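Local coordinates for tyrosine specific protein phosphatase, putative (Trypanosoma brucei, PDB 3M4U) that removes phosphate from tyrosine residues of proteins, including the nucleolar protein NOPP44/46, and acts as a switch in the parasite's life cycle, at residues E24-P34 with Y260-F271; A168-P176 with A207-V215. One frame throughout, in Å; residues are numbered along the deposited sequence.

Interaction 1: E24-P34 with Y260-F271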
loop_
_atom_site.group_PDB
_atom_site.type_symbol
_atom_site.label_atom_id
_atom_site.label_comp_id
_atom_site.label_asym_id
_atom_site.label_seq_id
_atom_site.Cartn_x
_atom_site.Cartn_y
_atom_site.Cartn_z
ATOM N N GLU A 24 -1.364 -19.913 -11.298
ATOM C CA GLU A 24 -1.180 -18.535 -11.738
ATOM C C GLU A 24 -0.147 -17.839 -10.855
ATOM O O GLU A 24 0.744 -17.143 -11.353
ATOM C CB GLU A 24 -2.496 -17.758 -11.694
ATOM C CG GLU A 24 -3.421 -18.002 -12.875
ATOM C CD GLU A 24 -4.558 -17.002 -12.925
ATOM O OE1 GLU A 24 -4.859 -16.408 -11.863
ATOM O OE2 GLU A 24 -5.150 -16.810 -14.016
ATOM N N PHE A 25 -0.266 -18.030 -9.543
ATOM C CA PHE A 25 0.594 -17.321 -8.604
ATOM C C PHE A 25 2.046 -17.788 -8.698
ATOM O O PHE A 25 2.966 -16.963 -8.719
ATOM C CB PHE A 25 0.070 -17.435 -7.169
ATOM C CG PHE A 25 0.704 -16.458 -6.228
ATOM C CD1 PHE A 25 0.533 -15.091 -6.419
ATOM C CD2 PHE A 25 1.486 -16.896 -5.165
ATOM C CE1 PHE A 25 1.129 -14.167 -5.557
ATOM C CE2 PHE A 25 2.095 -15.983 -4.295
ATOM C CZ PHE A 25 1.918 -14.619 -4.491
ATOM N N VAL A 26 2.245 -19.104 -8.758
ATOM C CA VAL A 26 3.571 -19.663 -8.997
ATOM C C VAL A 26 4.233 -18.989 -10.203
ATOM O O VAL A 26 5.399 -18.576 -10.146
ATOM C CB VAL A 26 3.505 -21.195 -9.233
ATOM C CG1 VAL A 26 4.854 -21.742 -9.690
ATOM C CG2 VAL A 26 3.009 -21.920 -7.974
ATOM N N GLN A 27 3.483 -18.868 -11.294
ATOM C CA GLN A 27 4.001 -18.210 -12.488
ATOM C C GLN A 27 4.343 -16.744 -12.205
ATOM O O GLN A 27 5.406 -16.249 -12.616
ATOM C CB GLN A 27 3.013 -18.323 -13.652
ATOM C CG GLN A 27 3.441 -17.583 -14.931
ATOM C CD GLN A 27 2.545 -17.897 -16.150
ATOM O OE1 GLN A 27 2.101 -16.991 -16.855
ATOM N NE2 GLN A 27 2.294 -19.184 -16.397
ATOM N N LEU A 28 3.438 -16.053 -11.509
ATOM C CA LEU A 28 3.656 -14.653 -11.159
ATOM C C LEU A 28 4.895 -14.492 -10.258
ATOM O O LEU A 28 5.629 -13.506 -10.367
ATOM C CB LEU A 28 2.405 -14.047 -10.507
ATOM C CG LEU A 28 1.192 -13.738 -11.398
ATOM C CD1 LEU A 28 -0.065 -13.523 -10.577
ATOM C CD2 LEU A 28 1.455 -12.542 -12.287
ATOM N N GLN A 29 5.144 -15.468 -9.386
ATOM C CA GLN A 29 6.277 -15.361 -8.481
ATOM C C GLN A 29 7.627 -15.452 -9.207
ATOM O O GLN A 29 8.588 -14.740 -8.862
ATOM C CB GLN A 29 6.179 -16.385 -7.354
ATOM C CG GLN A 29 5.110 -16.061 -6.299
ATOM C CD GLN A 29 5.343 -14.715 -5.583
ATOM O OE1 GLN A 29 5.404 -13.655 -6.217
ATOM N NE2 GLN A 29 5.455 -14.760 -4.255
ATOM N N ARG A 30 7.701 -16.304 -10.222
ATOM C CA ARG A 30 8.953 -16.472 -10.955
ATOM C C ARG A 30 9.069 -15.455 -12.083
ATOM O O ARG A 30 10.102 -15.359 -12.740
ATOM C CB ARG A 30 9.115 -17.906 -11.479
ATOM C CG ARG A 30 8.014 -18.373 -12.431
ATOM C CD ARG A 30 7.977 -19.893 -12.492
ATOM N NE ARG A 30 8.097 -20.455 -11.149
ATOM C CZ ARG A 30 8.467 -21.703 -10.879
ATOM N NH1 ARG A 30 8.756 -22.544 -11.866
ATOM N NH2 ARG A 30 8.550 -22.112 -9.619
ATOM N N GLN A 31 8.008 -14.687 -12.294
ATOM C CA GLN A 31 8.023 -13.676 -13.336
ATOM C C GLN A 31 9.252 -12.784 -13.229
ATOM O O GLN A 31 9.942 -12.534 -14.227
ATOM C CB GLN A 31 6.769 -12.806 -13.275
ATOM C CG GLN A 31 7.012 -11.397 -13.787
ATOM C CD GLN A 31 5.756 -10.574 -13.828
ATOM O OE1 GLN A 31 4.655 -11.111 -14.015
ATOM N NE2 GLN A 31 5.901 -9.257 -13.658
ATOM N N GLU A 32 9.523 -12.292 -12.022
ATOM C CA GLU A 32 10.631 -11.362 -11.831
ATOM C C GLU A 32 11.819 -12.084 -11.203
ATOM O O GLU A 32 11.666 -12.831 -10.236
ATOM C CB GLU A 32 10.208 -10.150 -10.971
ATOM C CG GLU A 32 9.060 -9.301 -11.542
ATOM C CD GLU A 32 9.501 -8.384 -12.683
ATOM O OE1 GLU A 32 10.620 -7.824 -12.612
ATOM O OE2 GLU A 32 8.722 -8.210 -13.652
ATOM N N ASN A 33 13.002 -11.862 -11.762
ATOM C CA ASN A 33 14.226 -12.418 -11.196
ATOM C C ASN A 33 14.951 -11.400 -10.312
ATOM O O ASN A 33 15.503 -10.420 -10.810
ATOM C CB ASN A 33 15.160 -12.912 -12.301
ATOM C CG ASN A 33 16.517 -13.346 -11.767
ATOM O OD1 ASN A 33 16.634 -13.826 -10.629
ATOM N ND2 ASN A 33 17.555 -13.180 -12.589
ATOM N N PRO A 34 14.958 -11.642 -8.994
ATOM C CA PRO A 34 15.461 -10.626 -8.065
ATOM C C PRO A 34 16.864 -10.190 -8.460
ATOM O O PRO A 34 17.139 -8.993 -8.537
ATOM C CB PRO A 34 15.497 -11.359 -6.720
ATOM C CG PRO A 34 14.582 -12.526 -6.873
ATOM C CD PRO A 34 14.639 -12.913 -8.321
ATOM N N TYR A 260 -4.720 -11.300 -13.384
ATOM C CA TYR A 260 -3.368 -11.763 -13.608
ATOM C C TYR A 260 -2.429 -10.646 -14.067
ATOM O O TYR A 260 -1.289 -10.529 -13.593
ATOM C CB TYR A 260 -3.342 -12.878 -14.642
ATOM C CG TYR A 260 -1.955 -13.423 -14.789
ATOM C CD1 TYR A 260 -1.553 -14.542 -14.073
ATOM C CD2 TYR A 260 -1.020 -12.777 -15.593
ATOM C CE1 TYR A 260 -0.275 -15.032 -14.186
ATOM C CE2 TYR A 260 0.264 -13.255 -15.709
ATOM C CZ TYR A 260 0.634 -14.385 -15.005
ATOM O OH TYR A 260 1.919 -14.858 -15.116
ATOM N N SER A 261 -2.896 -9.849 -15.021
ATOM C CA SER A 261 -2.052 -8.822 -15.618
ATOM C C SER A 261 -1.816 -7.682 -14.646
ATOM O O SER A 261 -0.706 -7.151 -14.557
ATOM C CB SER A 261 -2.685 -8.287 -16.897
ATOM O OG SER A 261 -2.758 -9.316 -17.865
ATOM N N ILE A 262 -2.875 -7.306 -13.929
ATOM C CA ILE A 262 -2.783 -6.251 -12.945
ATOM C C ILE A 262 -1.684 -6.601 -11.962
ATOM O O ILE A 262 -0.847 -5.760 -11.625
ATOM C CB ILE A 262 -4.096 -6.065 -12.198
ATOM C CG1 ILE A 262 -5.101 -5.352 -13.092
ATOM C CG2 ILE A 262 -3.872 -5.263 -10.921
ATOM C CD1 ILE A 262 -6.493 -5.321 -12.516
ATOM N N VAL A 263 -1.671 -7.851 -11.518
ATOM C CA VAL A 263 -0.668 -8.240 -10.552
ATOM C C VAL A 263 0.722 -8.300 -11.202
ATOM O O VAL A 263 1.710 -7.860 -10.605
ATOM C CB VAL A 263 -1.016 -9.557 -9.850
ATOM C CG1 VAL A 263 0.148 -10.006 -8.992
ATOM C CG2 VAL A 263 -2.247 -9.387 -8.990
ATOM N N ALA A 264 0.783 -8.818 -12.428
ATOM C CA ALA A 264 2.032 -8.888 -13.195
ATOM C C ALA A 264 2.640 -7.502 -13.395
ATOM O O ALA A 264 3.850 -7.321 -13.272
ATOM C CB ALA A 264 1.796 -9.554 -14.550
ATOM N N ALA A 265 1.792 -6.533 -13.713
ATOM C CA ALA A 265 2.245 -5.169 -13.926
ATOM C C ALA A 265 2.746 -4.590 -12.617
ATOM O O ALA A 265 3.746 -3.872 -12.601
ATOM C CB ALA A 265 1.127 -4.322 -14.489
ATOM N N MET A 266 2.064 -4.913 -11.516
ATOM C CA MET A 266 2.505 -4.444 -10.200
ATOM C C MET A 266 3.870 -5.013 -9.819
ATOM O O MET A 266 4.758 -4.280 -9.364
ATOM C CB MET A 266 1.466 -4.727 -9.103
ATOM C CG MET A 266 0.328 -3.701 -9.054
ATOM S SD MET A 266 -0.740 -3.876 -7.611
ATOM C CE MET A 266 -1.083 -5.644 -7.631
ATOM N N LYS A 267 4.040 -6.316 -10.010
ATOM C CA LYS A 267 5.300 -6.966 -9.662
ATOM C C LYS A 267 6.464 -6.411 -10.492
ATOM O O LYS A 267 7.607 -6.375 -10.036
ATOM C CB LYS A 267 5.178 -8.472 -9.836
ATOM C CG LYS A 267 4.326 -9.121 -8.766
ATOM C CD LYS A 267 4.235 -10.616 -8.946
ATOM C CE LYS A 267 3.712 -11.304 -7.693
ATOM N NZ LYS A 267 4.615 -11.100 -6.538
ATOM N N GLN A 268 6.153 -5.958 -11.701
ATOM C CA GLN A 268 7.142 -5.364 -12.589
ATOM C C GLN A 268 7.598 -3.991 -12.070
ATOM O O GLN A 268 8.747 -3.583 -12.280
ATOM C CB GLN A 268 6.551 -5.226 -13.998
ATOM C CG GLN A 268 7.585 -5.068 -15.097
ATOM C CD GLN A 268 7.898 -3.616 -15.415
ATOM O OE1 GLN A 268 7.073 -2.729 -15.189
ATOM N NE2 GLN A 268 9.093 -3.367 -15.955
ATOM N N LYS A 269 6.696 -3.286 -11.394
ATOM C CA LYS A 269 6.981 -1.930 -10.937
ATOM C C LYS A 269 7.636 -1.882 -9.555
ATOM O O LYS A 269 8.369 -0.944 -9.227
ATOM C CB LYS A 269 5.703 -1.101 -10.943
ATOM C CG LYS A 269 5.033 -1.033 -12.289
ATOM C CD LYS A 269 3.770 -0.211 -12.195
ATOM C CE LYS A 269 3.069 -0.113 -13.535
ATOM N NZ LYS A 269 3.789 0.811 -14.457
ATOM N N ARG A 270 7.361 -2.899 -8.750
ATOM C CA ARG A 270 7.910 -2.993 -7.412
ATOM C C ARG A 270 7.988 -4.474 -7.047
ATOM O O ARG A 270 6.968 -5.115 -6.779
ATOM C CB ARG A 270 7.060 -2.190 -6.402
ATOM C CG ARG A 270 7.599 -2.219 -4.967
ATOM C CD ARG A 270 6.890 -1.222 -4.015
ATOM N NE ARG A 270 7.212 -1.502 -2.608
ATOM C CZ ARG A 270 8.326 -1.112 -1.984
ATOM N NH1 ARG A 270 9.256 -0.402 -2.631
ATOM N NH2 ARG A 270 8.519 -1.432 -0.707
ATOM N N PHE A 271 9.203 -5.013 -7.059
ATOM C CA PHE A 271 9.424 -6.431 -6.788
ATOM C C PHE A 271 8.697 -6.931 -5.537
ATOM O O PHE A 271 8.950 -6.446 -4.433
ATOM C CB PHE A 271 10.932 -6.738 -6.666
ATOM C CG PHE A 271 11.238 -8.211 -6.524
ATOM C CD1 PHE A 271 11.336 -9.023 -7.641
ATOM C CD2 PHE A 271 11.405 -8.785 -5.274
ATOM C CE1 PHE A 271 11.610 -10.380 -7.514
ATOM C CE2 PHE A 271 11.674 -10.140 -5.142
ATOM C CZ PHE A 271 11.773 -10.938 -6.262
HETATM O O HOH W 1 10.049 -6.261 -10.256
#
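Leu-28 of helix 24-31 fits as a knob into a hole between Tyr-260, Val-263, Ala-264 and Lys-267 of helix 260-269, joining the N-terminal helix to a late helix of the tyrosine phosphatase fold. The axes run nearly parallel, 22° apart. A branched leucine suits the hole: CD2 lies over one face of the Tyr-260 ring, 3.6 Å from its centroid, in a CH-pi contact, while CD1 meets Val-263 CG1. Ala-264, with only a methyl group, lets the backbones come close.

Lys-267 is largely aliphatic until its tip. CB passes Gln-31 NE2, CD lies 3.5 Å from Leu-28 O, and CE goes by the Phe-25 ring. The last bond turns (chi4 -62°) and brings NZ to Gln-29 OE1 at 2.7 Å. NZ also donates to the carbonyls of Met-273 and Val-274, so three carbonyl oxygens, all neutral, accept from this buried ammonium group and probably stabilise its charge through their dipoles.

Gln-31, an amide able to donate twice, sends one bond from NE2 to Ala-264 O (2.8 Å, 163°) and another to the anti lone pair of Glu-32 OE2. Ala-264 O takes this bond on the opposite face of its plane from Gln-268 N. Glu-24 runs obliquely past Tyr-260, but its carboxylate is held by Tyr-280, Tyr-284 and Arg-20. Beyond the helices, Pro-34 leans on Phe-271, with CG 3.3 Å from CZ, while Glu-32 O lies at the edge of that ring, 3.7 Å from Phe-271 CE1.

Interaction 2: A168-P176 with A207-V215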
loop_
_atom_site.group_PDB
_atom_site.type_symbol
_atom_site.label_atom_id
_atom_site.label_comp_id
_atom_site.label_asym_id
_atom_site.label_seq_id
_atom_site.Cartn_x
_atom_site.Cartn_y
_atom_site.Cartn_z
ATOM N N ALA A 168 -14.632 1.726 15.171
ATOM C CA ALA A 168 -14.281 0.549 15.949
ATOM C C ALA A 168 -14.639 -0.772 15.264
ATOM O O ALA A 168 -13.948 -1.785 15.456
ATOM C CB ALA A 168 -14.911 0.627 17.342
ATOM N N GLU A 169 -15.711 -0.779 14.474
ATOM C CA GLU A 169 -16.133 -2.039 13.853
ATOM C C GLU A 169 -15.285 -2.402 12.634
ATOM O O GLU A 169 -14.996 -3.584 12.377
ATOM C CB GLU A 169 -17.617 -2.010 13.483
ATOM C CG GLU A 169 -18.539 -1.902 14.677
ATOM C CD GLU A 169 -19.933 -2.428 14.385
ATOM O OE1 GLU A 169 -20.181 -2.864 13.236
ATOM O OE2 GLU A 169 -20.769 -2.424 15.316
ATOM N N LEU A 170 -14.887 -1.383 11.882
ATOM C CA LEU A 170 -14.081 -1.620 10.697
ATOM C C LEU A 170 -12.578 -1.598 11.009
ATOM O O LEU A 170 -11.758 -1.881 10.135
ATOM C CB LEU A 170 -14.433 -0.613 9.601
ATOM C CG LEU A 170 -15.886 -0.633 9.114
ATOM C CD1 LEU A 170 -16.044 0.360 7.986
ATOM C CD2 LEU A 170 -16.343 -2.045 8.672
ATOM N N ASP A 171 -12.229 -1.278 12.253
ATOM C CA ASP A 171 -10.821 -1.169 12.651
ATOM C C ASP A 171 -10.036 -0.195 11.761
ATOM O O ASP A 171 -8.914 -0.493 11.315
ATOM C CB ASP A 171 -10.158 -2.539 12.636
ATOM C CG ASP A 171 -10.070 -3.148 14.011
ATOM O OD1 ASP A 171 -10.412 -2.446 14.986
ATOM O OD2 ASP A 171 -9.644 -4.319 14.116
ATOM N N ILE A 172 -10.641 0.968 11.523
ATOM C CA ILE A 172 -10.072 1.997 10.680
ATOM C C ILE A 172 -10.023 3.325 11.433
ATOM O O ILE A 172 -11.055 3.841 11.860
ATOM C CB ILE A 172 -10.885 2.152 9.370
ATOM C CG1 ILE A 172 -10.784 0.872 8.537
ATOM C CG2 ILE A 172 -10.456 3.394 8.577
ATOM C CD1 ILE A 172 -11.693 0.814 7.329
ATOM N N VAL A 173 -8.814 3.855 11.605
ATOM C CA VAL A 173 -8.602 5.186 12.157
ATOM C C VAL A 173 -8.315 6.196 11.048
ATOM O O VAL A 173 -7.514 5.929 10.150
ATOM C CB VAL A 173 -7.393 5.217 13.112
ATOM C CG1 VAL A 173 -7.382 6.528 13.911
ATOM C CG2 VAL A 173 -7.415 4.010 14.034
ATOM N N ARG A 174 -8.963 7.353 11.112
ATOM C CA ARG A 174 -8.627 8.458 10.223
ATOM C C ARG A 174 -7.904 9.533 11.037
ATOM O O ARG A 174 -8.405 9.961 12.084
ATOM C CB ARG A 174 -9.878 9.041 9.563
ATOM C CG ARG A 174 -10.691 8.047 8.735
ATOM C CD ARG A 174 -11.984 8.692 8.243
ATOM N NE ARG A 174 -12.520 8.049 7.046
ATOM C CZ ARG A 174 -13.187 6.902 7.060
ATOM N NH1 ARG A 174 -13.383 6.263 8.208
ATOM N NH2 ARG A 174 -13.636 6.388 5.932
ATOM N N ARG A 175 -6.717 9.933 10.573
ATOM C CA ARG A 175 -5.929 10.955 11.251
ATOM C C ARG A 175 -5.603 12.125 10.331
ATOM O O ARG A 175 -4.679 12.056 9.522
ATOM C CB ARG A 175 -4.642 10.361 11.830
ATOM C CG ARG A 175 -4.864 9.342 12.949
ATOM C CD ARG A 175 -3.534 8.836 13.520
ATOM N NE ARG A 175 -3.694 7.777 14.522
ATOM C CZ ARG A 175 -3.573 6.471 14.274
ATOM N NH1 ARG A 175 -3.727 5.579 15.252
ATOM N NH2 ARG A 175 -3.291 6.048 13.055
ATOM N N PRO A 176 -6.385 13.208 10.428
ATOM C CA PRO A 176 -5.977 14.386 9.664
ATOM C C PRO A 176 -4.754 14.997 10.326
ATOM O O PRO A 176 -4.760 15.224 11.539
ATOM C CB PRO A 176 -7.197 15.312 9.762
ATOM C CG PRO A 176 -8.369 14.378 10.103
ATOM C CD PRO A 176 -7.747 13.332 10.982
ATOM N N ALA A 207 -15.963 -5.798 4.771
ATOM C CA ALA A 207 -16.517 -4.453 4.866
ATOM C C ALA A 207 -15.412 -3.418 5.080
ATOM O O ALA A 207 -15.464 -2.323 4.512
ATOM C CB ALA A 207 -17.583 -4.371 5.989
ATOM N N SER A 208 -14.423 -3.768 5.903
ATOM C CA SER A 208 -13.231 -2.932 6.059
ATOM C C SER A 208 -12.526 -2.760 4.706
ATOM O O SER A 208 -12.233 -1.638 4.275
ATOM C CB SER A 208 -12.270 -3.540 7.079
ATOM O OG SER A 208 -12.856 -3.594 8.369
ATOM N N PHE A 209 -12.285 -3.877 4.029
ATOM C CA PHE A 209 -11.588 -3.852 2.751
ATOM C C PHE A 209 -12.315 -2.944 1.774
ATOM O O PHE A 209 -11.694 -2.143 1.068
ATOM C CB PHE A 209 -11.463 -5.262 2.180
ATOM C CG PHE A 209 -10.435 -5.382 1.090
ATOM C CD1 PHE A 209 -9.131 -4.930 1.293
ATOM C CD2 PHE A 209 -10.765 -5.954 -0.138
ATOM C CE1 PHE A 209 -8.170 -5.038 0.282
ATOM C CE2 PHE A 209 -9.807 -6.065 -1.152
ATOM C CZ PHE A 209 -8.504 -5.602 -0.935
ATOM N N ASP A 210 -13.638 -3.074 1.751
ATOM C CA ASP A 210 -14.485 -2.282 0.872
ATOM C C ASP A 210 -14.476 -0.806 1.239
ATOM O O ASP A 210 -14.487 0.051 0.365
ATOM C CB ASP A 210 -15.922 -2.800 0.904
ATOM C CG ASP A 210 -16.086 -4.107 0.164
ATOM O OD1 ASP A 210 -15.122 -4.535 -0.522
ATOM O OD2 ASP A 210 -17.187 -4.703 0.265
ATOM N N GLU A 211 -14.481 -0.501 2.526
ATOM C CA GLU A 211 -14.385 0.886 2.928
ATOM C C GLU A 211 -13.077 1.482 2.393
ATOM O O GLU A 211 -13.067 2.586 1.835
ATOM C CB GLU A 211 -14.497 1.034 4.450
ATOM C CG GLU A 211 -14.331 2.476 4.952
ATOM C CD GLU A 211 -15.430 3.419 4.480
ATOM O OE1 GLU A 211 -16.331 2.983 3.721
ATOM O OE2 GLU A 211 -15.395 4.604 4.871
ATOM N N LEU A 212 -11.981 0.735 2.517
ATOM C CA LEU A 212 -10.698 1.248 2.046
ATOM C C LEU A 212 -10.763 1.565 0.564
ATOM O O LEU A 212 -10.360 2.649 0.128
ATOM C CB LEU A 212 -9.561 0.262 2.316
ATOM C CG LEU A 212 -9.242 0.011 3.789
ATOM C CD1 LEU A 212 -8.220 -1.118 3.930
ATOM C CD2 LEU A 212 -8.754 1.312 4.457
ATOM N N LEU A 213 -11.264 0.612 -0.209
ATOM C CA LEU A 213 -11.360 0.788 -1.649
ATOM C C LEU A 213 -12.204 2.001 -1.944
ATOM O O LEU A 213 -11.908 2.758 -2.861
ATOM C CB LEU A 213 -11.963 -0.456 -2.289
ATOM C CG LEU A 213 -10.993 -1.632 -2.257
ATOM C CD1 LEU A 213 -11.707 -2.981 -2.402
ATOM C CD2 LEU A 213 -9.895 -1.455 -3.327
ATOM N N SER A 214 -13.247 2.197 -1.141
ATOM C CA SER A 214 -14.169 3.313 -1.332
ATOM C C SER A 214 -13.478 4.645 -1.023
ATOM O O SER A 214 -13.641 5.641 -1.738
ATOM C CB SER A 214 -15.431 3.121 -0.468
ATOM O OG SER A 214 -16.111 4.356 -0.265
ATOM N N VAL A 215 -12.702 4.655 0.053
ATOM C CA VAL A 215 -11.930 5.829 0.411
ATOM C C VAL A 215 -10.924 6.199 -0.674
ATOM O O VAL A 215 -10.680 7.379 -0.929
ATOM C CB VAL A 215 -11.179 5.605 1.716
ATOM C CG1 VAL A 215 -10.033 6.618 1.849
ATOM C CG2 VAL A 215 -12.143 5.675 2.885
HETATM O O HOH W 2 -14.914 4.210 8.274
#
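Arg-174 and Glu-211 form a salt bridge, with NH2 of the arginine 2.7 Å from OE2 of the glutamate. The carboxylate oxygen lies near the guanidinium plane and offers its anti lone pair, but the bond is bent (138° at the hydrogen) and the two planar groups are turned 63° to each other. Reaching across from a strand takes a long side chain, and Arg-174 extends fully from CG to NE. Glu-211 instead starts with CG anti to its own N and then bends at chi2 (65°), which brings the carboxylate round to the arginine. A water accepts from Arg-174 NH1 at 2.6 Å and makes a weak link to Glu-211 OE2.

The second polar tie is Ser-208 OG, which donates to Leu-170 O at 2.7 Å; a short hydroxyl is enough here because the turn passes close to the helix. Ser-205 also bonds to this hydroxyl. The turn opens strand 172-176 through a G1 beta bulge, in which Asp-171 and Ile-172 both face Asp-167. Helix 207-215 in turn belongs to a beta-alpha-beta crossover from strand 187-194 to strand 225-228, lying against the sheet.

Around these bonds the packing is aliphatic. Leu-170 straddles the start of the helix, CD2 on Ala-207 CB at 3.8 Å and CD1 on Glu-211 CB at 3.9 Å. Ile-172 pushes CD1 between Glu-211 CG and Leu-212 CD2 (4.1 Å to the latter), with Tyr-194 of the neighbouring strand beside it. Val-215 CG2 rests 3.5 Å from Arg-174 NH2.

Overall arrangement
The two contacts lie on opposite sides of the chain's centre, their own centres about 27 Å apart and their nearest atoms about 10 Å. Along the chain the order is 24-34, 168-176, 207-215, 260-271, so interaction 1 brackets interaction 2. Interaction 1 joins helices 14-31 and 258-269; interaction 2 sets helix 206-217 against strand 172-180 of the large mixed sheet. Helices 234-250 and 277-290 pack against segments of both contacts, 234-250 through residues outside either pairing. Arg-270 bonds to the carbonyls of Ala-231 and Gly-232 in the phosphatase signature loop; Phe-209 meets Trp-197 of the WPD motif. Through these residues one segment of each contact reaches a motif that, in this family, belongs to the active site.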